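Local coordinates for NADP-dependent 2-hydroxyacid dehydrogenase (Rhizobium etli, PDB 4XCV), which probably catalyses the NADP-dependent interconversion of 2-hydroxyacids and 2-oxoacids, binding NADPH in the cleft between its two domains, at residues V22-F27 against F294-E298; V69-A75 against I89-F94; L115-H121 against L133-A138. All coordinates share one frame; numbering follows the deposited sequence. Where two conformers were deposited one is given.

Contact 1 of 3, residues V22-F27 against F294-E298; sequences VLKTAF and FRHVE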
loop_
_atom_site.group_PDB
_atom_site.type_symbol
_atom_site.label_atom_id
_atom_site.label_comp_id
_atom_site.label_asym_id
_atom_site.label_seq_id
_atom_site.Cartn_x
_atom_site.Cartn_y
_atom_site.Cartn_z
ATOM N N VAL A 22 26.117 -9.646 -18.562
ATOM C CA VAL A 22 26.261 -10.149 -17.189
ATOM C C VAL A 22 27.330 -11.191 -17.107
ATOM O O VAL A 22 28.108 -11.233 -16.170
ATOM C CB VAL A 22 24.947 -10.768 -16.616
ATOM C CG1 VAL A 22 25.140 -11.223 -15.166
ATOM C CG2 VAL A 22 23.813 -9.782 -16.704
ATOM N N LEU A 23 27.388 -12.063 -18.109
ATOM C CA LEU A 23 28.355 -13.127 -18.025
ATOM C C LEU A 23 29.791 -12.651 -18.058
ATOM O O LEU A 23 30.695 -13.397 -17.698
ATOM C CB LEU A 23 28.114 -14.186 -19.089
ATOM C CG LEU A 23 26.863 -15.023 -18.876
ATOM C CD1 LEU A 23 26.724 -15.940 -20.069
ATOM C CD2 LEU A 23 26.911 -15.784 -17.558
ATOM N N LYS A 24 30.068 -11.419 -18.505
ATOM C CA LYS A 24 31.424 -10.837 -18.474
ATOM C C LYS A 24 31.991 -10.823 -17.081
ATOM O O LYS A 24 33.193 -10.882 -16.924
ATOM C CB LYS A 24 31.454 -9.373 -18.940
ATOM C CG LYS A 24 31.140 -9.135 -20.399
ATOM C CD LYS A 24 31.168 -7.645 -20.699
ATOM C CE LYS A 24 30.718 -7.404 -22.118
ATOM N NZ LYS A 24 31.788 -7.794 -23.075
ATOM N N THR A 25 31.132 -10.685 -16.072
ATOM C CA THR A 25 31.611 -10.541 -14.687
ATOM C C THR A 25 31.165 -11.679 -13.761
ATOM O O THR A 25 31.486 -11.663 -12.563
ATOM C CB THR A 25 31.187 -9.202 -14.072
ATOM O OG1 THR A 25 29.775 -9.010 -14.100
ATOM C CG2 THR A 25 31.906 -8.048 -14.822
ATOM N N ALA A 26 30.463 -12.650 -14.300
ATOM C CA ALA A 26 29.941 -13.744 -13.496
ATOM C C ALA A 26 30.910 -14.915 -13.460
ATOM O O ALA A 26 31.700 -15.182 -14.380
ATOM C CB ALA A 26 28.625 -14.246 -14.044
ATOM N N PHE A 27 30.777 -15.707 -12.402
ATOM C CA PHE A 27 31.535 -16.944 -12.296
ATOM C C PHE A 27 33.026 -16.717 -12.488
ATOM O O PHE A 27 33.682 -17.441 -13.274
ATOM C CB PHE A 27 31.013 -17.973 -13.321
ATOM C CG PHE A 27 29.528 -18.245 -13.204
ATOM C CD1 PHE A 27 28.968 -18.744 -12.038
ATOM C CD2 PHE A 27 28.674 -18.008 -14.289
ATOM C CE1 PHE A 27 27.601 -18.952 -11.930
ATOM C CE2 PHE A 27 27.333 -18.235 -14.185
ATOM C CZ PHE A 27 26.789 -18.700 -13.017
ATOM N N PHE A 294 22.666 -14.604 -11.176
ATOM C CA PHE A 294 24.032 -15.083 -11.195
ATOM C C PHE A 294 24.639 -15.013 -9.820
ATOM O O PHE A 294 25.321 -15.932 -9.427
ATOM C CB PHE A 294 24.826 -14.306 -12.264
ATOM C CG PHE A 294 24.290 -14.568 -13.611
ATOM C CD1 PHE A 294 24.713 -15.676 -14.290
ATOM C CD2 PHE A 294 23.237 -13.830 -14.132
ATOM C CE1 PHE A 294 24.161 -16.027 -15.485
ATOM C CE2 PHE A 294 22.672 -14.184 -15.336
ATOM C CZ PHE A 294 23.168 -15.288 -16.011
ATOM N N ARG A 295 24.361 -13.967 -9.054
ATOM C CA ARG A 295 24.821 -13.957 -7.681
ATOM C C ARG A 295 24.265 -15.126 -6.858
ATOM O O ARG A 295 24.973 -15.744 -6.054
ATOM C CB ARG A 295 24.444 -12.641 -6.990
ATOM C CG ARG A 295 25.070 -11.398 -7.557
ATOM C CD ARG A 295 26.584 -11.417 -7.584
ATOM N NE ARG A 295 27.105 -12.057 -8.799
ATOM C CZ ARG A 295 27.131 -11.528 -10.014
ATOM N NH1 ARG A 295 27.665 -12.227 -11.028
ATOM N NH2 ARG A 295 26.665 -10.289 -10.244
ATOM N N HIS A 296 22.998 -15.442 -7.100
ATOM C CA HIS A 296 22.348 -16.587 -6.420
ATOM C C HIS A 296 23.023 -17.921 -6.761
ATOM O O HIS A 296 23.316 -18.749 -5.890
ATOM C CB HIS A 296 20.847 -16.568 -6.819
ATOM C CG HIS A 296 20.180 -17.903 -6.807
ATOM N ND1 HIS A 296 19.714 -18.510 -5.670
ATOM C CD2 HIS A 296 19.882 -18.739 -7.833
ATOM C CE1 HIS A 296 19.147 -19.661 -5.991
ATOM N NE2 HIS A 296 19.260 -19.832 -7.298
ATOM N N VAL A 297 23.286 -18.134 -8.047
ATOM C CA VAL A 297 23.885 -19.381 -8.474
ATOM C C VAL A 297 25.300 -19.507 -7.896
ATOM O O VAL A 297 25.725 -20.558 -7.386
ATOM C CB VAL A 297 23.905 -19.549 -10.011
ATOM C CG1 VAL A 297 24.696 -20.773 -10.363
ATOM C CG2 VAL A 297 22.484 -19.631 -10.553
ATOM N N GLU A 298 26.058 -18.407 -7.987
ATOM C CA GLU A 298 27.418 -18.383 -7.436
ATOM C C GLU A 298 27.436 -18.734 -5.928
ATOM O O GLU A 298 28.306 -19.484 -5.489
ATOM C CB GLU A 298 28.037 -17.007 -7.672
ATOM C CG GLU A 298 28.367 -16.714 -9.129
ATOM C CD GLU A 298 28.571 -15.222 -9.352
ATOM O OE1 GLU A 298 28.505 -14.419 -8.360
ATOM O OE2 GLU A 298 28.813 -14.814 -10.515
HETATM O O HOH W 1 27.597 -10.684 -13.326
HETATM O O HOH W 2 31.945 -13.408 -10.470
#
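Phe294 receives methyl groups of Val22 and Leu23 on its ring, packing helix 292-305 of the carboxy-terminal region against the start of the chain. Both segments belong to the flavodoxin-like first domain expected of this family, to which the last helix returns after the Rossmann domain has been built. The apolar half is tight: Val22 CG1 lies 3.4 Å from Phe294 CD2, and the Leu23 side chain crosses that of Phe294 at about a right angle, with Leu23 CD2 3.5 Å from Phe294 CE1. Phe27 brings CE2 to the edge of the Phe294 ring, with the two planes 73° apart, and CE1 to Val297 CG1 at 3.8 Å. Large flat and branched side chains suit this layer, which lies over strands 8-12, 32-34 and 50-54.

The outer side is polar and watery. Around the exposed Thr25, one water donates to Val22 O and accepts from both Thr25 OG1 and Arg295 NH1, linking the turn to Arg295. Arg295 starts away from the turn but, bent at chi2 and again at chi3 (86°), its chain folds back along the helix, letting it grip Glu298 side-on, Arg295 NE to Glu298 OE1 at 2.8 Å and NH1 to OE2 at 2.9 Å. This salt bridge steadies the carboxylate that accepts from the peptide N-H of Phe27: Phe27 N donates to Glu298 OE2 at 2.9 Å, nearly straight at 171°, meeting the oxygen from the face of its plane opposite to Arg295 NH1.

Contact 2 of 3, residues V69-A75 against I89-F94; sequences VIFSGGA and IPIVRF. With NDP (NADPH dihydro-nicotinamide-adenine-dinucleotide phosphate), chain B.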
loop_
_atom_site.group_PDB
_atom_site.type_symbol
_atom_site.label_atom_id
_atom_site.label_comp_id
_atom_site.label_asym_id
_atom_site.label_seq_id
_atom_site.Cartn_x
_atom_site.Cartn_y
_atom_site.Cartn_z
ATOM N N VAL A 69 24.381 -30.371 -10.479
ATOM C CA VAL A 69 23.300 -29.512 -10.015
ATOM C C VAL A 69 22.747 -28.789 -11.222
ATOM O O VAL A 69 23.507 -28.306 -12.073
ATOM C CB VAL A 69 23.747 -28.456 -8.963
ATOM C CG1 VAL A 69 22.501 -27.760 -8.402
ATOM C CG2 VAL A 69 24.586 -29.094 -7.853
ATOM N N ILE A 70 21.421 -28.685 -11.268
ATOM C CA ILE A 70 20.730 -27.804 -12.196
ATOM C C ILE A 70 20.163 -26.587 -11.447
ATOM O O ILE A 70 19.498 -26.757 -10.409
ATOM C CB ILE A 70 19.574 -28.544 -12.922
ATOM C CG1 ILE A 70 20.151 -29.596 -13.865
ATOM C CG2 ILE A 70 18.642 -27.595 -13.652
ATOM C CD1 ILE A 70 19.156 -30.648 -14.242
ATOM N N PHE A 71 20.406 -25.402 -11.999
ATOM C CA PHE A 71 19.858 -24.171 -11.494
ATOM C C PHE A 71 18.825 -23.657 -12.445
ATOM O O PHE A 71 19.091 -23.448 -13.632
ATOM C CB PHE A 71 20.953 -23.129 -11.275
ATOM C CG PHE A 71 21.958 -23.525 -10.235
ATOM C CD1 PHE A 71 21.697 -23.230 -8.911
ATOM C CD2 PHE A 71 23.113 -24.207 -10.547
ATOM C CE1 PHE A 71 22.586 -23.588 -7.914
ATOM C CE2 PHE A 71 24.027 -24.560 -9.558
ATOM C CZ PHE A 71 23.762 -24.236 -8.237
ATOM N N SER A 72 17.603 -23.469 -11.949
ATOM C CA SER A 72 16.590 -22.786 -12.737
ATOM C C SER A 72 16.954 -21.327 -12.939
ATOM O O SER A 72 17.423 -20.649 -12.030
ATOM C CB SER A 72 15.228 -22.880 -12.028
ATOM O OG SER A 72 14.262 -22.267 -12.868
ATOM N N GLY A 73 16.734 -20.824 -14.151
ATOM C CA GLY A 73 16.886 -19.417 -14.431
ATOM C C GLY A 73 15.736 -18.554 -14.020
ATOM O O GLY A 73 15.775 -17.327 -14.141
ATOM N N GLY A 74 14.689 -19.221 -13.546
ATOM C CA GLY A 74 13.469 -18.572 -13.068
ATOM C C GLY A 74 13.082 -18.995 -11.689
ATOM O O GLY A 74 13.580 -19.987 -11.143
ATOM N N ALA A 75 12.116 -18.246 -11.139
ATOM C CA ALA A 75 11.479 -18.579 -9.889
ATOM C C ALA A 75 10.636 -19.829 -10.013
ATOM O O ALA A 75 10.356 -20.508 -9.012
ATOM C CB ALA A 75 10.615 -17.413 -9.403
ATOM N N ILE A 89 19.265 -35.331 -10.105
ATOM C CA ILE A 89 20.186 -34.476 -9.392
ATOM C C ILE A 89 19.383 -33.278 -8.883
ATOM O O ILE A 89 18.282 -33.010 -9.375
ATOM C CB ILE A 89 21.338 -33.957 -10.287
ATOM C CG1 ILE A 89 20.814 -33.233 -11.546
ATOM C CG2 ILE A 89 22.270 -35.099 -10.708
ATOM C CD1 ILE A 89 21.918 -32.608 -12.385
ATOM N N PRO A 90 19.920 -32.559 -7.897
ATOM C CA PRO A 90 19.133 -31.448 -7.342
ATOM C C PRO A 90 18.847 -30.378 -8.376
ATOM O O PRO A 90 19.699 -30.047 -9.200
ATOM C CB PRO A 90 20.031 -30.886 -6.240
ATOM C CG PRO A 90 20.899 -32.029 -5.843
ATOM C CD PRO A 90 21.131 -32.832 -7.088
ATOM N N ILE A 91 17.622 -29.857 -8.323
ATOM C CA ILE A 91 17.240 -28.703 -9.095
ATOM C C ILE A 91 16.948 -27.581 -8.126
ATOM O O ILE A 91 16.106 -27.732 -7.225
ATOM C CB ILE A 91 15.981 -28.995 -9.915
ATOM C CG1 ILE A 91 16.260 -30.130 -10.916
ATOM C CG2 ILE A 91 15.535 -27.728 -10.632
ATOM C CD1 ILE A 91 15.039 -30.784 -11.450
ATOM N N VAL A 92 17.656 -26.490 -8.273
ATOM C CA VAL A 92 17.606 -25.337 -7.369
ATOM C C VAL A 92 16.810 -24.229 -8.029
ATOM O O VAL A 92 17.143 -23.810 -9.142
ATOM C CB VAL A 92 19.052 -24.846 -7.033
ATOM C CG1 VAL A 92 19.071 -23.565 -6.220
ATOM C CG2 VAL A 92 19.809 -25.914 -6.310
ATOM N N ARG A 93 15.767 -23.732 -7.367
ATOM C CA ARG A 93 15.021 -22.624 -7.948
ATOM C C ARG A 93 15.619 -21.294 -7.586
ATOM O O ARG A 93 16.389 -21.164 -6.650
ATOM C CB ARG A 93 13.543 -22.706 -7.614
ATOM C CG ARG A 93 13.269 -22.388 -6.210
ATOM C CD ARG A 93 11.800 -22.723 -5.929
ATOM N NE ARG A 93 11.373 -22.073 -4.757
ATOM C CZ ARG A 93 10.715 -20.914 -4.746
ATOM N NH1 ARG A 93 10.359 -20.243 -5.858
ATOM N NH2 ARG A 93 10.425 -20.425 -3.593
ATOM N N PHE A 94 15.354 -20.313 -8.429
ATOM C CA PHE A 94 15.888 -19.021 -8.268
ATOM C C PHE A 94 15.019 -18.308 -7.291
ATOM O O PHE A 94 13.872 -17.991 -7.613
ATOM C CB PHE A 94 15.949 -18.301 -9.604
ATOM C CG PHE A 94 16.385 -16.876 -9.501
ATOM C CD1 PHE A 94 17.252 -16.412 -8.493
ATOM C CD2 PHE A 94 15.973 -15.980 -10.463
ATOM C CE1 PHE A 94 17.606 -15.110 -8.402
ATOM C CE2 PHE A 94 16.410 -14.663 -10.410
ATOM C CZ PHE A 94 17.219 -14.240 -9.372
HETATM P PA NDP B . 7.292 -21.590 -2.507
HETATM O O1A NDP B . 8.176 -21.052 -1.425
HETATM O O2A NDP B . 7.640 -22.886 -3.211
HETATM O O5B NDP B . 5.824 -21.705 -1.883
HETATM C C5B NDP B . 4.790 -22.335 -2.647
HETATM C C4B NDP B . 3.555 -22.369 -1.778
HETATM O O4B NDP B . 2.482 -22.872 -2.569
HETATM C C3B NDP B . 3.721 -23.276 -0.582
HETATM O O3B NDP B . 3.043 -22.720 0.563
HETATM C C2B NDP B . 3.029 -24.521 -1.069
HETATM O O2B NDP B . 2.472 -25.366 -0.025
HETATM C C1B NDP B . 1.880 -23.925 -1.879
HETATM N N9A NDP B . 1.283 -24.873 -2.821
HETATM C C8A NDP B . 1.935 -25.473 -3.837
HETATM N N7A NDP B . 1.093 -26.370 -4.437
HETATM C C5A NDP B . -0.077 -26.331 -3.732
HETATM C C6A NDP B . -1.270 -27.050 -3.806
HETATM N N6A NDP B . -1.481 -27.950 -4.767
HETATM N N1A NDP B . -2.227 -26.773 -2.913
HETATM C C2A NDP B . -2.035 -25.838 -1.957
HETATM N N3A NDP B . -0.911 -25.116 -1.812
HETATM C C4A NDP B . 0.040 -25.395 -2.730
HETATM O O3 NDP B . 7.099 -20.489 -3.663
HETATM P PN NDP B . 7.262 -18.891 -3.588
HETATM O O1N NDP B . 6.406 -18.415 -2.463
HETATM O O2N NDP B . 8.664 -18.507 -3.542
HETATM O O5D NDP B . 6.701 -18.472 -5.002
HETATM C C5D NDP B . 5.378 -18.850 -5.407
HETATM C C4D NDP B . 5.307 -18.668 -6.928
HETATM O O4D NDP B . 5.310 -17.286 -7.256
HETATM C C3D NDP B . 6.472 -19.216 -7.704
HETATM O O3D NDP B . 6.325 -20.626 -7.949
HETATM C C2D NDP B . 6.475 -18.399 -8.985
HETATM O O2D NDP B . 5.745 -19.111 -10.012
HETATM C C1D NDP B . 5.683 -17.172 -8.637
HETATM N N1N NDP B . 6.391 -15.895 -8.766
HETATM C C2N NDP B . 5.846 -14.870 -9.495
HETATM C C3N NDP B . 6.524 -13.718 -9.715
HETATM C C7N NDP B . 5.960 -12.610 -10.440
HETATM O O7N NDP B . 6.770 -11.768 -10.897
HETATM N N7N NDP B . 4.663 -12.430 -10.613
HETATM C C4N NDP B . 7.852 -13.514 -9.097
HETATM C C5N NDP B . 8.306 -14.653 -8.319
HETATM C C6N NDP B . 7.652 -15.784 -8.178
HETATM P P2B NDP B . 3.450 -25.990 1.108
HETATM O O1X NDP B . 2.607 -26.989 1.831
HETATM O O2X NDP B . 4.613 -26.608 0.351
HETATM O O3X NDP B . 3.930 -24.863 1.927
HETATM O O HOH W 3 18.503 -21.336 -9.481
#
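The guanidinium of Arg93 has Ala75 O and the NADPH oxygen O2N at its edge, near its plane, while O2A of the same pyrophosphate stands over one face. Arg93 NH1 donates to Ala75 O at 3.2 Å, in the carbonyl plane on a lone pair; Arg93 NH2 donates to NADPH O2N at 2.6 Å, NH1 adding a weak bond. With CG set between the backbone N and the carbonyl carbon (chi1 72°), the Arg93 chain runs extended to NE and carries its positive charge beyond the strand end to the anionic phosphates. The nicotinamide side is met by the small Ala75, whose CB lies 3.6 Å from NADPH C6N.

Phe71 has Val69 CG1 over one face and a water at its edge; that water donates to Ser72 O and Val92 O. Phe71 and Val92 lie side by side and point the same way, with Phe71 CD1 3.6 Å from Val92 CB. On the sheet face bearing Ile70 and Ile91, the Ile89 side chain crosses that of Ile70 at about a right angle, Ile89 CD1 lying 3.8 Å from Ile70 CG1. Beta-branched Val69, Ile70, Ile91 and Val92 suit extended strands and, with Phe71, make the pairing largely apolar.

Three hydrogen bonds of a parallel pairing join the two segments: Ile70 N to Pro90 O, Val92 N to Ile70 O and Ser72 N to Val92 O. This beta-alpha-beta unit, strand 69-72, helix 78-81 and strand 91-92, borders the flavodoxin-like parallel sheet, and the segments following its two strands supply Ala75 and Arg93 to the NADPH site.

Contact 3 of 3, residues L115-H121 against L133-A138; sequences LRGQYGH and LIAPEA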
loop_
_atom_site.group_PDB
_atom_site.type_symbol
_atom_site.label_atom_id
_atom_site.label_comp_id
_atom_site.label_asym_id
_atom_site.label_seq_id
_atom_site.Cartn_x
_atom_site.Cartn_y
_atom_site.Cartn_z
ATOM N N LEU A 115 -9.284 -2.037 -1.243
ATOM C CA LEU A 115 -9.918 -1.625 0.001
ATOM C C LEU A 115 -10.422 -0.189 -0.095
ATOM O O LEU A 115 -11.551 0.114 0.365
ATOM C CB LEU A 115 -8.908 -1.707 1.152
ATOM C CG LEU A 115 -9.433 -1.313 2.524
ATOM C CD1 LEU A 115 -10.386 -2.318 3.114
ATOM C CD2 LEU A 115 -8.275 -1.068 3.490
ATOM N N ARG A 116 -9.607 0.693 -0.688
ATOM C CA ARG A 116 -9.834 2.120 -0.614
ATOM C C ARG A 116 -10.615 2.670 -1.792
ATOM O O ARG A 116 -11.046 3.838 -1.723
ATOM C CB ARG A 116 -8.506 2.855 -0.401
ATOM C CG ARG A 116 -7.827 2.445 0.897
ATOM C CD ARG A 116 -8.700 2.641 2.121
ATOM N NE ARG A 116 -9.043 4.052 2.289
ATOM C CZ ARG A 116 -8.542 4.915 3.159
ATOM N NH1 ARG A 116 -7.828 4.521 4.194
ATOM N NH2 ARG A 116 -8.822 6.185 3.035
ATOM N N GLY A 117 -10.854 1.883 -2.823
ATOM C CA GLY A 117 -11.580 2.352 -3.960
ATOM C C GLY A 117 -10.801 3.171 -4.938
ATOM O O GLY A 117 -11.313 4.148 -5.504
ATOM N N GLN A 118 -9.560 2.781 -5.213
ATOM C CA GLN A 118 -8.770 3.495 -6.176
ATOM C C GLN A 118 -9.416 3.575 -7.543
ATOM O O GLN A 118 -9.281 4.582 -8.215
ATOM C CB GLN A 118 -7.408 2.855 -6.266
ATOM C CG GLN A 118 -6.419 3.536 -7.205
ATOM C CD GLN A 118 -6.104 4.924 -6.814
ATOM O OE1 GLN A 118 -6.152 5.241 -5.630
ATOM N NE2 GLN A 118 -5.740 5.722 -7.779
ATOM N N TYR A 119 -10.075 2.519 -7.981
ATOM C CA TYR A 119 -10.724 2.557 -9.293
ATOM C C TYR A 119 -11.730 3.703 -9.343
ATOM O O TYR A 119 -11.793 4.504 -10.322
ATOM C CB TYR A 119 -11.472 1.259 -9.582
ATOM C CG TYR A 119 -12.417 1.412 -10.762
ATOM C CD1 TYR A 119 -11.929 1.409 -12.022
ATOM C CD2 TYR A 119 -13.784 1.588 -10.568
ATOM C CE1 TYR A 119 -12.786 1.546 -13.141
ATOM C CE2 TYR A 119 -14.641 1.726 -11.642
ATOM C CZ TYR A 119 -14.143 1.712 -12.908
ATOM O OH TYR A 119 -15.074 1.882 -13.941
ATOM N N GLY A 120 -12.568 3.820 -8.337
ATOM C CA GLY A 120 -13.571 4.877 -8.318
ATOM C C GLY A 120 -12.951 6.246 -8.198
ATOM O O GLY A 120 -13.351 7.177 -8.883
ATOM N N HIS A 121 -11.979 6.375 -7.295
ATOM C CA HIS A 121 -11.274 7.634 -7.146
ATOM C C HIS A 121 -10.677 8.082 -8.460
ATOM O O HIS A 121 -10.776 9.277 -8.823
ATOM C CB HIS A 121 -10.184 7.555 -6.082
ATOM C CG HIS A 121 -10.731 7.613 -4.699
ATOM N ND1 HIS A 121 -10.332 6.762 -3.698
ATOM C CD2 HIS A 121 -11.598 8.471 -4.116
ATOM C CE1 HIS A 121 -10.939 7.081 -2.568
ATOM N NE2 HIS A 121 -11.733 8.105 -2.800
ATOM N N LEU A 133 -15.842 8.629 -1.201
ATOM C CA LEU A 133 -16.187 7.220 -1.094
ATOM C C LEU A 133 -16.063 6.702 0.306
ATOM O O LEU A 133 -15.342 7.279 1.118
ATOM C CB LEU A 133 -15.236 6.430 -2.000
ATOM C CG LEU A 133 -15.115 6.868 -3.452
ATOM C CD1 LEU A 133 -14.167 5.935 -4.191
ATOM C CD2 LEU A 133 -16.457 6.909 -4.135
ATOM N N ILE A 134 -16.826 5.657 0.579
ATOM C CA ILE A 134 -16.784 4.951 1.876
ATOM C C ILE A 134 -15.917 3.734 1.725
ATOM O O ILE A 134 -16.114 2.939 0.801
ATOM C CB ILE A 134 -18.207 4.494 2.265
ATOM C CG1 ILE A 134 -19.118 5.678 2.366
ATOM C CG2 ILE A 134 -18.133 3.677 3.545
ATOM C CD1 ILE A 134 -18.695 6.694 3.399
ATOM N N ALA A 135 -14.958 3.551 2.627
ATOM C CA ALA A 135 -14.174 2.327 2.633
ATOM C C ALA A 135 -14.123 1.807 4.051
ATOM O O ALA A 135 -13.977 2.567 4.999
ATOM C CB ALA A 135 -12.774 2.584 2.142
ATOM N N PRO A 136 -14.258 0.501 4.191
ATOM C CA PRO A 136 -14.099 -0.055 5.513
ATOM C C PRO A 136 -12.630 -0.050 5.943
ATOM O O PRO A 136 -11.748 -0.043 5.082
ATOM C CB PRO A 136 -14.542 -1.514 5.335
ATOM C CG PRO A 136 -14.304 -1.837 3.927
ATOM C CD PRO A 136 -14.353 -0.528 3.151
ATOM N N GLU A 137 -12.368 -0.025 7.241
ATOM C CA GLU A 137 -10.955 -0.198 7.665
ATOM C C GLU A 137 -10.494 -1.628 7.327
ATOM O O GLU A 137 -11.306 -2.564 7.153
ATOM C CB GLU A 137 -10.731 0.122 9.132
ATOM C CG GLU A 137 -11.274 -0.831 10.137
ATOM C CD GLU A 137 -10.825 -0.355 11.532
ATOM O OE1 GLU A 137 -9.651 -0.508 11.911
ATOM O OE2 GLU A 137 -11.667 0.212 12.285
ATOM N N ALA A 138 -9.185 -1.779 7.150
ATOM C CA ALA A 138 -8.601 -3.027 6.764
ATOM C C ALA A 138 -9.016 -4.171 7.674
ATOM O O ALA A 138 -9.207 -5.266 7.183
ATOM C CB ALA A 138 -7.096 -2.913 6.721
#
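Leu133 lays its CD1 methyl over the face of the His121 imidazole, 3.6 Å from the ring centroid and only 12° off the ring normal, a clear CH-pi contact. The same methyl lies 3.6 Å from Gly117 O and also reaches Gly120, where glycines leave the space a leucine tip needs. Gly117 has positive phi and joins two helices, ending 100-116 and serving as N-cap of 118-126. His121 NE2, the ring atom nearest Leu133 CD1, is hydrogen-bonded to Asp284 OD2 of the second subunit.

Further along, Ala135 points its CB at Leu115 O, 3.3 Å away, a close approach that suits a small residue. Leu115, with CG anti to its backbone nitrogen (chi1 -180°), brings CD1 to 3.3 Å from Pro136 O, beside the Pro136 ring, and CD2 to Ala138 CB at 3.9 Å. Beside Ala135, Arg116 bends its chain and directs its guanidinium to the second subunit, to Glu105 and Ala285 there.

Thus segment 133-138, in the loop after helix 118-126, runs back across the junction of the two helices and leads toward strand 142-146 of the NADP-binding domain, at the interface with the second subunit.

How the contacts relate
Contacts 1 and 2 share the first domain and meet through helix 292-305: His296 CE1 lies 3.2 Å from Arg93 O, and Val297 CG1 touches Phe71 CD2 at 3.8 Å, so the helix that forms one side of contact 1 also packs against the strands of contact 2. Their centres are about 15 Å apart; of the three only contact 2 supplies residues to the NADPH pocket. Contact 3 lies on the opposite side of the chain's centre, with its centre about 44 Å from that of contact 1 and about 41 Å from that of contact 2; even the nearest atoms of contacts 2 and 3 stay about 26 Å apart. Helix 100-116 follows strand 91-92 and carries the chain between them.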